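Local coordinates for protein LRIM1 (Anopheles gambiae, PDB 3O53) that forms with APL1C a heterodimeric complex that regulates complement-like immunity in the malaria mosquito, the part described being its leucine-rich repeat domain, at residues E61-S66 against L74-L79; R83-N88 against Q93-G98. All coordinates share one frame; numbering follows the deposited sequence.

Contact 1 (E61-S66 against L74-L79); sequences ELLNLS and LDLESL. With NAG (2-acetamido-2-deoxy-beta-D-glucopyranose), chain C.
Flat groups stay out of the layer in which L63 and L65 meet L74 and L76, and lie beyond it on both sides. Past strand 62-64 is the amide of N64, whose two ends are both committed: ND2 carries the N-linked sugar on C1, while OD1 accepts the backbone N of S66 in the carbonyl plane, at 3.2 Å, closing an Asx turn. With CG anti to the backbone N (chi1 -160°), the amide carries the sugar on the face of the strand that does not bear L63 and L65, and OG of S66 packs against the sugar at C5, 3.4 Å off. Past strand 73-76, the carboxylate of D75 forms a second Asx turn, OD1 taking the backbone N of E77 at 3.1 Å.

Between these polar margins the contact is wholly aliphatic. CD1 of L65 and CD2 of L74 meet tip to tip at 3.8 Å. One step along, L63 and L76 cross at about a right angle, with CD2 of L63 4.0 Å from CD1 of L76; the same L76 methyl also lies 4.3 Å from CD1 of L65. These four leucines line the inside of one leucine-rich repeat coil. Strand 84-86 continues the layer through L85, which touches L63, and strand 91-97 through L95, which touches L74, while L54 of helix 51-54 packs on L63 and L79.

Contact 2 (R83-N88 against Q93-G98); sequences RTLDLN and QELLVG. With NAG (2-acetamido-2-deoxy-beta-D-glucopyranose), chain C.
L85 and V97 approach to 8.6 Å between their CA atoms, and L87 faces L95 next, so strand 84-86 and the end of strand 91-97 run in opposite directions. They are too far apart for backbone pairing and form two walls of one coil of the leucine-rich repeat solenoid, the chain turning a corner at Q93.

Side chains fill the space between. CD2 of L85 reaches CG1 of V97 at 3.6 Å, the two side chains slanting past each other, and lies 4.3 Å from CD1 of L95. L95 bridges both leucines of the first wall, because its other methyl, CD2, meets CD2 of L87 at 4.1 Å. L87 takes a less usual shape to get there: CG sits between the backbone N and the carbonyl carbon (chi1 63°), and chi2 is 144°, perhaps with some strain. Its backbone O accepts from the side chains of N90 and N109, rungs of the asparagine ladder of this fold.

D86 leaves the strand on the opposite side from the leucines. OD1 receives the backbone N of N88 at 2.8 Å in an Asx turn, and OD2 takes a nearly straight bond, 166° at the hydrogen, from N2 of the N-acetylglucosamine, 2.9 Å away.

Overall arrangement
Contact 1 and contact 2 illustrate how a solenoid repeats one solution: the centres of the contacts lie about 6 Å apart, in successive coils, each burying leucines between two walls. Polar backbone bonds join the coils where side chains join the walls. The N of L65 probably bonds to the O of D86 at 2.7 Å, and the N of L74 to the O of E94 at 2.9 Å. Both interiors are buried and apolar, but contact 2 brings in a valine where contact 1 uses leucines alone. Chemistry changes on the sugar-bearing face of the parallel strands: contact 1 holds the sugar covalently, contact 2 by hydrogen bond. At the strand starts, a salt bridge joins E61 to R83.

Contact 1 (E61-S66 against L74-L79)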
ATOM      1  N   GLU A  61      -6.601  22.123  -9.745  1.00 42.06           N
ATOM      2  CA  GLU A  61      -6.325  20.715 -10.031  1.00 41.78           C
ATOM      3  C   GLU A  61      -5.321  20.090  -9.067  1.00 36.31           C
ATOM      4  O   GLU A  61      -5.317  18.879  -8.875  1.00 39.79           O
ATOM      5  CB  GLU A  61      -5.787  20.572 -11.461  1.00 46.75           C
ATOM      6  CG  GLU A  61      -6.805  20.921 -12.523  1.00 49.00           C
ATOM      7  CD  GLU A  61      -6.254  20.781 -13.926  1.00 53.62           C
ATOM      8  OE1 GLU A  61      -5.239  20.074 -14.107  1.00 51.55           O
ATOM      9  OE2 GLU A  61      -6.842  21.381 -14.851  1.00 54.76           O
ATOM     10  N   LEU A  62      -4.456  20.898  -8.464  1.00 38.88           N
ATOM     11  CA  LEU A  62      -3.444  20.351  -7.560  1.00 43.55           C
ATOM     12  C   LEU A  62      -3.373  21.192  -6.306  1.00 47.60           C
ATOM     13  O   LEU A  62      -3.302  22.415  -6.378  1.00 50.60           O
ATOM     14  CB  LEU A  62      -2.065  20.302  -8.236  1.00 40.16           C
ATOM     15  CG  LEU A  62      -0.938  19.650  -7.422  1.00 47.29           C
ATOM     16  CD1 LEU A  62       0.156  19.096  -8.337  1.00 52.75           C
ATOM     17  CD2 LEU A  62      -0.351  20.620  -6.406  1.00 44.17           C
ATOM     18  N   LEU A  63      -3.389  20.529  -5.160  1.00 39.09           N
ATOM     19  CA  LEU A  63      -3.361  21.211  -3.875  1.00 36.42           C
ATOM     20  C   LEU A  63      -2.321  20.552  -2.990  1.00 38.93           C
ATOM     21  O   LEU A  63      -2.360  19.345  -2.771  1.00 36.97           O
ATOM     22  CB  LEU A  63      -4.737  21.137  -3.210  1.00 35.25           C
ATOM     23  CG  LEU A  63      -4.862  21.776  -1.827  1.00 40.09           C
ATOM     24  CD1 LEU A  63      -4.585  23.276  -1.882  1.00 39.59           C
ATOM     25  CD2 LEU A  63      -6.246  21.511  -1.249  1.00 39.30           C
ATOM     26  N   ASN A  64      -1.403  21.349  -2.461  1.00 36.34           N
ATOM     27  CA  ASN A  64      -0.326  20.823  -1.633  1.00 42.22           C
ATOM     28  C   ASN A  64      -0.443  21.318  -0.196  1.00 48.18           C
ATOM     29  O   ASN A  64      -0.219  22.490   0.087  1.00 41.74           O
ATOM     30  CB  ASN A  64       1.022  21.236  -2.222  1.00 45.95           C
ATOM     31  CG  ASN A  64       2.169  20.368  -1.735  1.00 49.43           C
ATOM     32  OD1 ASN A  64       2.177  19.905  -0.594  1.00 44.60           O
ATOM     33  ND2 ASN A  64       3.153  20.157  -2.610  1.00 61.30           N
ATOM     34  N   LEU A  65      -0.815  20.417   0.704  1.00 46.98           N
ATOM     35  CA  LEU A  65      -0.996  20.745   2.114  1.00 41.74           C
ATOM     36  C   LEU A  65       0.082  20.109   2.984  1.00 41.01           C
ATOM     37  O   LEU A  65      -0.043  20.097   4.209  1.00 33.79           O
ATOM     38  CB  LEU A  65      -2.368  20.254   2.599  1.00 39.70           C
ATOM     39  CG  LEU A  65      -3.572  20.773   1.811  1.00 42.82           C
ATOM     40  CD1 LEU A  65      -4.857  20.117   2.286  1.00 35.84           C
ATOM     41  CD2 LEU A  65      -3.664  22.285   1.929  1.00 47.03           C
ATOM     42  N   SER A  66       1.132  19.582   2.362  1.00 36.52           N
ATOM     43  CA  SER A  66       2.126  18.804   3.101  1.00 42.60           C
ATOM     44  C   SER A  66       2.870  19.627   4.146  1.00 48.19           C
ATOM     45  O   SER A  66       3.068  20.835   3.991  1.00 47.50           O
ATOM     46  CB  SER A  66       3.135  18.143   2.148  1.00 40.96           C
ATOM     47  OG  SER A  66       4.029  19.084   1.587  1.00 48.36           O
ATOM     48  N   LEU A  74     -10.085  15.841   7.331  1.00 35.69           N
ATOM     49  CA  LEU A  74      -9.831  16.693   6.175  1.00 34.40           C
ATOM     50  C   LEU A  74     -10.828  16.307   5.090  1.00 39.45           C
ATOM     51  O   LEU A  74     -10.679  15.267   4.434  1.00 36.66           O
ATOM     52  CB  LEU A  74      -8.392  16.518   5.651  1.00 31.57           C
ATOM     53  CG  LEU A  74      -8.104  17.323   4.377  1.00 32.07           C
ATOM     54  CD1 LEU A  74      -8.389  18.800   4.623  1.00 37.56           C
ATOM     55  CD2 LEU A  74      -6.674  17.126   3.875  1.00 33.10           C
ATOM     56  N   ASP A  75     -11.854  17.133   4.913  1.00 36.52           N
ATOM     57  CA  ASP A  75     -12.947  16.802   4.012  1.00 35.09           C
ATOM     58  C   ASP A  75     -12.923  17.727   2.813  1.00 38.10           C
ATOM     59  O   ASP A  75     -13.309  18.886   2.898  1.00 40.19           O
ATOM     60  CB  ASP A  75     -14.303  16.905   4.724  1.00 40.69           C
ATOM     61  CG  ASP A  75     -15.458  16.413   3.860  1.00 45.70           C
ATOM     62  OD1 ASP A  75     -15.291  16.294   2.623  1.00 41.99           O
ATOM     63  OD2 ASP A  75     -16.541  16.147   4.418  1.00 54.60           O
ATOM     64  N   LEU A  76     -12.451  17.203   1.691  1.00 36.34           N
ATOM     65  CA  LEU A  76     -12.367  17.980   0.462  1.00 38.86           C
ATOM     66  C   LEU A  76     -13.144  17.290  -0.642  1.00 42.33           C
ATOM     67  O   LEU A  76     -12.825  17.432  -1.821  1.00 45.97           O
ATOM     68  CB  LEU A  76     -10.913  18.125   0.041  1.00 34.06           C
ATOM     69  CG  LEU A  76     -10.026  18.755   1.109  1.00 40.93           C
ATOM     70  CD1 LEU A  76      -8.602  18.858   0.582  1.00 43.12           C
ATOM     71  CD2 LEU A  76     -10.566  20.125   1.510  1.00 39.11           C
ATOM     72  N   GLU A  77     -14.162  16.535  -0.247  1.00 33.47           N
ATOM     73  CA  GLU A  77     -14.951  15.750  -1.184  1.00 40.28           C
ATOM     74  C   GLU A  77     -15.638  16.657  -2.202  1.00 39.01           C
ATOM     75  O   GLU A  77     -15.887  16.248  -3.341  1.00 39.23           O
ATOM     76  CB  GLU A  77     -15.997  14.934  -0.422  1.00 51.13           C
ATOM     77  CG  GLU A  77     -16.780  13.961  -1.284  1.00 67.65           C
ATOM     78  CD  GLU A  77     -17.712  13.078  -0.470  1.00 76.32           C
ATOM     79  OE1 GLU A  77     -17.267  12.517   0.557  1.00 53.97           O
ATOM     80  OE2 GLU A  77     -18.891  12.941  -0.861  1.00 92.13           O
ATOM     81  N   SER A  78     -15.930  17.887  -1.789  1.00 33.34           N
ATOM     82  CA  SER A  78     -16.696  18.810  -2.622  1.00 49.32           C
ATOM     83  C   SER A  78     -15.824  19.600  -3.591  1.00 48.52           C
ATOM     84  O   SER A  78     -16.339  20.403  -4.364  1.00 47.15           O
ATOM     85  CB  SER A  78     -17.500  19.781  -1.755  1.00 49.95           C
ATOM     86  OG  SER A  78     -16.641  20.665  -1.063  1.00 50.71           O
ATOM     87  N   LEU A  79     -14.510  19.390  -3.546  1.00 46.39           N
ATOM     88  CA  LEU A  79     -13.626  19.977  -4.551  1.00 50.01           C
ATOM     89  C   LEU A  79     -13.615  19.056  -5.766  1.00 46.31           C
ATOM     90  O   LEU A  79     -12.794  18.144  -5.877  1.00 45.44           O
ATOM     91  CB  LEU A  79     -12.220  20.201  -3.993  1.00 48.62           C
ATOM     92  CG  LEU A  79     -12.160  21.110  -2.758  1.00 47.00           C
ATOM     93  CD1 LEU A  79     -10.715  21.398  -2.378  1.00 41.29           C
ATOM     94  CD2 LEU A  79     -12.926  22.417  -2.993  1.00 52.77           C
TER
HETATM   95  C1  NAG C   1       4.268  19.450  -2.037  1.00 40.37           C
HETATM   96  C2  NAG C   1       4.870  18.723  -3.226  1.00 40.52           C
HETATM   97  C3  NAG C   1       6.114  17.966  -2.789  1.00 49.25           C
HETATM   98  C4  NAG C   1       7.065  18.876  -2.026  1.00 54.83           C
HETATM   99  C5  NAG C   1       6.345  19.598  -0.900  1.00 48.97           C
HETATM  100  C6  NAG C   1       7.282  20.589  -0.222  1.00 51.25           C
HETATM  101  C7  NAG C   1       3.406  17.806  -4.948  1.00 42.63           C
HETATM  102  C8  NAG C   1       2.423  16.719  -5.245  1.00 34.65           C
HETATM  103  N2  NAG C   1       3.916  17.766  -3.724  1.00 37.24           N
HETATM  104  O3  NAG C   1       6.725  17.396  -3.919  1.00 42.04           O
HETATM  105  O4  NAG C   1       8.083  18.088  -1.476  1.00 62.23           O
HETATM  106  O5  NAG C   1       5.221  20.281  -1.413  1.00 46.80           O
HETATM  107  O6  NAG C   1       7.665  21.570  -1.163  1.00 48.13           O
HETATM  108  O7  NAG C   1       3.697  18.656  -5.793  1.00 48.28           O

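Contact 2 (R83-N88 against Q93-G98)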
ATOM      1  N   ARG A  83      -7.381  16.990  -8.808  1.00 37.55           N
ATOM      2  CA  ARG A  83      -6.808  15.773  -9.383  1.00 40.51           C
ATOM      3  C   ARG A  83      -5.663  15.244  -8.531  1.00 36.64           C
ATOM      4  O   ARG A  83      -5.448  14.042  -8.437  1.00 36.43           O
ATOM      5  CB  ARG A  83      -6.284  16.037 -10.807  1.00 39.05           C
ATOM      6  CG  ARG A  83      -7.343  16.539 -11.776  1.00 44.35           C
ATOM      7  CD  ARG A  83      -6.733  17.017 -13.096  1.00 46.21           C
ATOM      8  NE  ARG A  83      -6.259  15.905 -13.916  1.00 49.95           N
ATOM      9  CZ  ARG A  83      -5.613  16.040 -15.072  1.00 57.92           C
ATOM     10  NH1 ARG A  83      -5.356  17.247 -15.560  1.00 52.87           N
ATOM     11  NH2 ARG A  83      -5.221  14.962 -15.742  1.00 51.56           N
ATOM     12  N   THR A  84      -4.912  16.143  -7.918  1.00 39.55           N
ATOM     13  CA  THR A  84      -3.751  15.743  -7.143  1.00 41.91           C
ATOM     14  C   THR A  84      -3.824  16.420  -5.790  1.00 35.69           C
ATOM     15  O   THR A  84      -4.009  17.622  -5.708  1.00 36.04           O
ATOM     16  CB  THR A  84      -2.446  16.140  -7.865  1.00 41.05           C
ATOM     17  OG1 THR A  84      -2.416  15.517  -9.150  1.00 42.90           O
ATOM     18  CG2 THR A  84      -1.221  15.696  -7.079  1.00 37.93           C
ATOM     19  N   LEU A  85      -3.704  15.628  -4.731  1.00 35.35           N
ATOM     20  CA  LEU A  85      -3.748  16.147  -3.377  1.00 34.78           C
ATOM     21  C   LEU A  85      -2.568  15.589  -2.619  1.00 32.99           C
ATOM     22  O   LEU A  85      -2.382  14.381  -2.575  1.00 33.17           O
ATOM     23  CB  LEU A  85      -5.045  15.713  -2.691  1.00 29.39           C
ATOM     24  CG  LEU A  85      -5.187  16.112  -1.223  1.00 31.76           C
ATOM     25  CD1 LEU A  85      -5.222  17.633  -1.078  1.00 34.84           C
ATOM     26  CD2 LEU A  85      -6.447  15.491  -0.638  1.00 32.16           C
ATOM     27  N   ASP A  86      -1.774  16.459  -2.014  1.00 30.53           N
ATOM     28  CA  ASP A  86      -0.659  16.010  -1.194  1.00 34.01           C
ATOM     29  C   ASP A  86      -0.794  16.558   0.227  1.00 41.97           C
ATOM     30  O   ASP A  86      -0.684  17.758   0.445  1.00 40.93           O
ATOM     31  CB  ASP A  86       0.660  16.465  -1.820  1.00 36.83           C
ATOM     32  CG  ASP A  86       1.884  15.956  -1.062  1.00 48.31           C
ATOM     33  OD1 ASP A  86       1.755  15.547   0.111  1.00 43.84           O
ATOM     34  OD2 ASP A  86       2.988  15.975  -1.641  1.00 51.20           O
ATOM     35  N   LEU A  87      -1.053  15.687   1.194  1.00 36.91           N
ATOM     36  CA  LEU A  87      -1.066  16.105   2.593  1.00 39.42           C
ATOM     37  C   LEU A  87      -0.062  15.302   3.412  1.00 39.60           C
ATOM     38  O   LEU A  87      -0.239  15.123   4.612  1.00 31.90           O
ATOM     39  CB  LEU A  87      -2.458  15.965   3.200  1.00 34.55           C
ATOM     40  CG  LEU A  87      -3.010  14.545   3.273  1.00 35.71           C
ATOM     41  CD1 LEU A  87      -3.831  14.340   4.543  1.00 33.04           C
ATOM     42  CD2 LEU A  87      -3.829  14.268   2.024  1.00 35.14           C
ATOM     43  N   ASN A  88       0.988  14.823   2.753  1.00 36.87           N
ATOM     44  CA  ASN A  88       2.092  14.160   3.436  1.00 38.05           C
ATOM     45  C   ASN A  88       2.505  14.957   4.667  1.00 38.90           C
ATOM     46  O   ASN A  88       2.586  16.187   4.621  1.00 34.89           O
ATOM     47  CB  ASN A  88       3.311  14.029   2.512  1.00 34.74           C
ATOM     48  CG  ASN A  88       3.155  12.935   1.462  1.00 45.76           C
ATOM     49  OD1 ASN A  88       2.238  12.121   1.516  1.00 39.01           O
ATOM     50  ND2 ASN A  88       4.074  12.915   0.498  1.00 47.75           N
ATOM     51  N   GLN A  93      -6.702  12.252  10.604  1.00 29.52           N
ATOM     52  CA  GLN A  93      -7.251  10.967  11.018  1.00 27.77           C
ATOM     53  C   GLN A  93      -8.267  10.433  10.014  1.00 30.47           C
ATOM     54  O   GLN A  93      -8.312   9.234   9.758  1.00 30.26           O
ATOM     55  CB  GLN A  93      -7.898  11.090  12.403  1.00 32.26           C
ATOM     56  CG  GLN A  93      -6.920  11.535  13.480  1.00 44.41           C
ATOM     57  CD  GLN A  93      -7.548  11.586  14.860  1.00 56.79           C
ATOM     58  OE1 GLN A  93      -8.679  12.034  15.018  1.00 45.21           O
ATOM     59  NE2 GLN A  93      -6.811  11.131  15.866  1.00 71.27           N
ATOM     60  N   GLU A  94      -9.092  11.309   9.446  1.00 28.04           N
ATOM     61  CA  GLU A  94     -10.069  10.864   8.459  1.00 29.53           C
ATOM     62  C   GLU A  94     -10.031  11.769   7.241  1.00 29.09           C
ATOM     63  O   GLU A  94     -10.056  12.986   7.354  1.00 29.05           O
ATOM     64  CB  GLU A  94     -11.481  10.829   9.062  1.00 35.55           C
ATOM     65  CG  GLU A  94     -11.570  10.014  10.341  1.00 47.93           C
ATOM     66  CD  GLU A  94     -13.003   9.845  10.816  1.00 61.89           C
ATOM     67  OE1 GLU A  94     -13.901   9.706   9.959  1.00 58.24           O
ATOM     68  OE2 GLU A  94     -13.229   9.854  12.045  1.00 73.85           O
ATOM     69  N   LEU A  95      -9.995  11.162   6.069  1.00 28.45           N
ATOM     70  CA  LEU A  95      -9.752  11.891   4.839  1.00 28.99           C
ATOM     71  C   LEU A  95     -10.853  11.574   3.840  1.00 29.70           C
ATOM     72  O   LEU A  95     -11.194  10.413   3.643  1.00 30.39           O
ATOM     73  CB  LEU A  95      -8.378  11.477   4.280  1.00 28.08           C
ATOM     74  CG  LEU A  95      -7.961  11.897   2.872  1.00 29.26           C
ATOM     75  CD1 LEU A  95      -7.952  13.410   2.774  1.00 34.85           C
ATOM     76  CD2 LEU A  95      -6.577  11.295   2.535  1.00 27.48           C
ATOM     77  N   LEU A  96     -11.411  12.607   3.212  1.00 27.09           N
ATOM     78  CA  LEU A  96     -12.401  12.419   2.159  1.00 30.44           C
ATOM     79  C   LEU A  96     -12.038  13.264   0.945  1.00 34.50           C
ATOM     80  O   LEU A  96     -11.773  14.454   1.068  1.00 37.38           O
ATOM     81  CB  LEU A  96     -13.795  12.836   2.645  1.00 36.14           C
ATOM     82  CG  LEU A  96     -14.295  12.172   3.928  1.00 36.76           C
ATOM     83  CD1 LEU A  96     -13.709  12.863   5.133  1.00 30.49           C
ATOM     84  CD2 LEU A  96     -15.823  12.192   3.991  1.00 46.64           C
ATOM     85  N   VAL A  97     -12.054  12.660  -0.234  1.00 32.05           N
ATOM     86  CA  VAL A  97     -11.701  13.391  -1.438  1.00 37.84           C
ATOM     87  C   VAL A  97     -12.704  13.128  -2.559  1.00 38.28           C
ATOM     88  O   VAL A  97     -13.549  12.237  -2.453  1.00 31.81           O
ATOM     89  CB  VAL A  97     -10.250  13.073  -1.865  1.00 36.47           C
ATOM     90  CG1 VAL A  97      -9.312  13.353  -0.699  1.00 33.51           C
ATOM     91  CG2 VAL A  97     -10.119  11.629  -2.313  1.00 29.18           C
ATOM     92  N   GLY A  98     -12.605  13.922  -3.622  1.00 43.16           N
ATOM     93  CA  GLY A  98     -13.632  13.996  -4.647  1.00 44.22           C
ATOM     94  C   GLY A  98     -13.444  13.079  -5.838  1.00 49.88           C
ATOM     95  O   GLY A  98     -12.554  12.226  -5.844  1.00 46.43           O
TER
HETATM   96  C1  NAG C   1       4.268  19.450  -2.037  1.00 40.37           C
HETATM   97  C2  NAG C   1       4.870  18.723  -3.226  1.00 40.52           C
HETATM   98  C3  NAG C   1       6.114  17.966  -2.789  1.00 49.25           C
HETATM   99  C4  NAG C   1       7.065  18.876  -2.026  1.00 54.83           C
HETATM  100  C5  NAG C   1       6.345  19.598  -0.900  1.00 48.97           C
HETATM  101  C6  NAG C   1       7.282  20.589  -0.222  1.00 51.25           C
HETATM  102  C7  NAG C   1       3.406  17.806  -4.948  1.00 42.63           C
HETATM  103  C8  NAG C   1       2.423  16.719  -5.245  1.00 34.65           C
HETATM  104  N2  NAG C   1       3.916  17.766  -3.724  1.00 37.24           N
HETATM  105  O3  NAG C   1       6.725  17.396  -3.919  1.00 42.04           O
HETATM  106  O4  NAG C   1       8.083  18.088  -1.476  1.00 62.23           O
HETATM  107  O5  NAG C   1       5.221  20.281  -1.413  1.00 46.80           O
HETATM  108  O6  NAG C   1       7.665  21.570  -1.163  1.00 48.13           O
HETATM  109  O7  NAG C   1       3.697  18.656  -5.793  1.00 48.28           O